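Local coordinates for protein signal recognition particle receptor FtsY (Sulfolobus acidocaldarius, PDB 5L3S) that serves as the receptor for the signal recognition particle, with a helical bundle domain joined to a nucleotide-binding P-loop domain of the SRP54 family, at residues I104-V109 with V186-T191. Sequence-based numbering, arbitrary orientation.
Sequences IIFFGV and VVLIDT
Ile104 pairs in parallel with strand 186-191: its N reaches Val187 O at 2.9 Å, almost straight, and its O takes the amide of Ile189. The Ile104 side chain lies alongside Leu188, pointing the same way, with Ile104 CB 3.7 Å from Leu188 CD2. Ile105 goes to the other face, where its CG1, anti to the backbone N (chi1 -170°), runs obliquely over Ile189 and on to Thr191 CG2. Phe106 N gives a longer bond, 3.2 Å, to Ile189 O. The Phe106 ring, back on the Leu188 face, turns its edge to that same carbonyl oxygen and to Leu188 CD2, 3.7 Å from Phe106 CE1. Beyond this the strands spread, and a side chain replaces the backbone link: Thr191 OG1 donates to a lone pair of Phe106 O at 2.8 Å. One water accepts from Gly108 N and donates to Thr191 OG1, linking the two segments where strand 102-107 leads into what looks like the P-loop. Asp190, near the bound magnesium, is hydrogen-bonded through OD2 to Thr115. These are central strands of the P-loop NTPase sheet: helix 114-127 packs on Phe106 and Leu188, helix 199-212 on Ile105 and Ile189, while strand 216-222 pairs with Ile105 and Phe107.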
loop_
_atom_site.group_PDB
_atom_site.type_symbol
_atom_site.label_atom_id
_atom_site.label_comp_id
_atom_site.label_asym_id
_atom_site.label_seq_id
_atom_site.Cartn_x
_atom_site.Cartn_y
_atom_site.Cartn_z
ATOM N N ILE B 104 -23.283 -6.884 0.152
ATOM C CA ILE B 104 -21.848 -6.983 -0.084
ATOM C C ILE B 104 -21.107 -6.242 1.018
ATOM O O ILE B 104 -21.491 -5.127 1.381
ATOM C CB ILE B 104 -21.482 -6.322 -1.421
ATOM C CG1 ILE B 104 -22.379 -6.867 -2.541
ATOM C CG2 ILE B 104 -19.984 -6.513 -1.729
ATOM C CD1 ILE B 104 -22.070 -6.288 -3.905
ATOM N N ILE B 105 -20.047 -6.853 1.544
ATOM C CA ILE B 105 -19.221 -6.185 2.546
ATOM C C ILE B 105 -17.809 -6.051 1.993
ATOM O O ILE B 105 -17.362 -6.892 1.187
ATOM C CB ILE B 105 -19.245 -6.934 3.909
ATOM C CG1 ILE B 105 -18.582 -6.099 5.028
ATOM C CG2 ILE B 105 -18.617 -8.309 3.773
ATOM C CD1 ILE B 105 -18.906 -6.615 6.443
ATOM N N PHE B 106 -17.137 -4.976 2.402
ATOM C CA PHE B 106 -15.784 -4.646 1.945
ATOM C C PHE B 106 -14.909 -4.525 3.185
ATOM O O PHE B 106 -15.299 -3.855 4.153
ATOM C CB PHE B 106 -15.796 -3.300 1.199
ATOM C CG PHE B 106 -16.653 -3.291 -0.041
ATOM C CD1 PHE B 106 -18.041 -3.242 0.051
ATOM C CD2 PHE B 106 -16.076 -3.320 -1.298
ATOM C CE1 PHE B 106 -18.828 -3.234 -1.086
ATOM C CE2 PHE B 106 -16.858 -3.318 -2.447
ATOM C CZ PHE B 106 -18.234 -3.275 -2.346
ATOM N N PHE B 107 -13.757 -5.194 3.192
ATOM C CA PHE B 107 -12.822 -5.025 4.309
ATOM C C PHE B 107 -11.368 -5.103 3.844
ATOM O O PHE B 107 -11.084 -5.428 2.690
ATOM C CB PHE B 107 -13.106 -6.032 5.448
ATOM C CG PHE B 107 -13.167 -7.491 5.003
ATOM C CD1 PHE B 107 -12.005 -8.248 4.859
ATOM C CD2 PHE B 107 -14.398 -8.119 4.800
ATOM C CE1 PHE B 107 -12.067 -9.591 4.465
ATOM C CE2 PHE B 107 -14.468 -9.450 4.411
ATOM C CZ PHE B 107 -13.299 -10.186 4.240
ATOM N N GLY B 108 -10.445 -4.793 4.736
ATOM C CA GLY B 108 -9.032 -4.837 4.367
ATOM C C GLY B 108 -8.268 -3.931 5.315
ATOM O O GLY B 108 -8.871 -3.292 6.184
ATOM N N VAL B 109 -6.947 -3.856 5.153
ATOM C CA VAL B 109 -6.149 -3.066 6.081
ATOM C C VAL B 109 -6.313 -1.569 5.851
ATOM O O VAL B 109 -6.888 -1.133 4.856
ATOM C CB VAL B 109 -4.630 -3.466 6.050
ATOM C CG1 VAL B 109 -4.471 -4.962 6.257
ATOM C CG2 VAL B 109 -3.983 -3.049 4.752
ATOM N N VAL B 186 -29.293 -3.646 -3.713
ATOM C CA VAL B 186 -27.988 -3.916 -3.136
ATOM C C VAL B 186 -27.709 -3.080 -1.884
ATOM O O VAL B 186 -28.005 -1.889 -1.850
ATOM C CB VAL B 186 -26.881 -3.630 -4.173
ATOM C CG1 VAL B 186 -25.501 -3.787 -3.547
ATOM C CG2 VAL B 186 -27.048 -4.523 -5.410
ATOM N N VAL B 187 -27.120 -3.710 -0.867
ATOM C CA VAL B 187 -26.508 -2.981 0.238
ATOM C C VAL B 187 -24.985 -3.164 0.216
ATOM O O VAL B 187 -24.498 -4.292 0.115
ATOM C CB VAL B 187 -27.039 -3.467 1.596
ATOM C CG1 VAL B 187 -26.241 -2.815 2.764
ATOM C CG2 VAL B 187 -28.515 -3.180 1.705
ATOM N N LEU B 188 -24.245 -2.057 0.318
ATOM C CA LEU B 188 -22.779 -2.096 0.373
ATOM C C LEU B 188 -22.334 -1.647 1.746
ATOM O O LEU B 188 -22.635 -0.535 2.144
ATOM C CB LEU B 188 -22.175 -1.149 -0.674
ATOM C CG LEU B 188 -22.649 -1.424 -2.096
ATOM C CD1 LEU B 188 -22.024 -0.443 -3.059
ATOM C CD2 LEU B 188 -22.274 -2.833 -2.467
ATOM N N ILE B 189 -21.601 -2.504 2.453
ATOM C CA ILE B 189 -21.170 -2.214 3.812
ATOM C C ILE B 189 -19.708 -1.774 3.859
ATOM O O ILE B 189 -18.817 -2.534 3.484
ATOM C CB ILE B 189 -21.379 -3.448 4.717
ATOM C CG1 ILE B 189 -22.865 -3.865 4.662
ATOM C CG2 ILE B 189 -20.940 -3.138 6.150
ATOM C CD1 ILE B 189 -23.176 -5.209 5.306
ATOM N N ASP B 190 -19.474 -0.537 4.292
ATOM C CA ASP B 190 -18.106 -0.047 4.498
ATOM C C ASP B 190 -17.678 -0.464 5.891
ATOM O O ASP B 190 -18.498 -0.480 6.805
ATOM C CB ASP B 190 -18.063 1.487 4.360
ATOM C CG ASP B 190 -16.639 2.030 4.090
ATOM O OD1 ASP B 190 -15.703 1.220 3.927
ATOM O OD2 ASP B 190 -16.482 3.268 4.015
ATOM N N THR B 191 -16.397 -0.790 6.072
ATOM C CA THR B 191 -15.897 -1.135 7.394
ATOM C C THR B 191 -14.596 -0.394 7.649
ATOM O O THR B 191 -13.902 0.011 6.705
ATOM C CB THR B 191 -15.642 -2.676 7.563
ATOM O OG1 THR B 191 -14.559 -3.094 6.719
ATOM C CG2 THR B 191 -16.883 -3.487 7.240
HETATM O O HOH W 1 -11.937 -3.798 7.359
#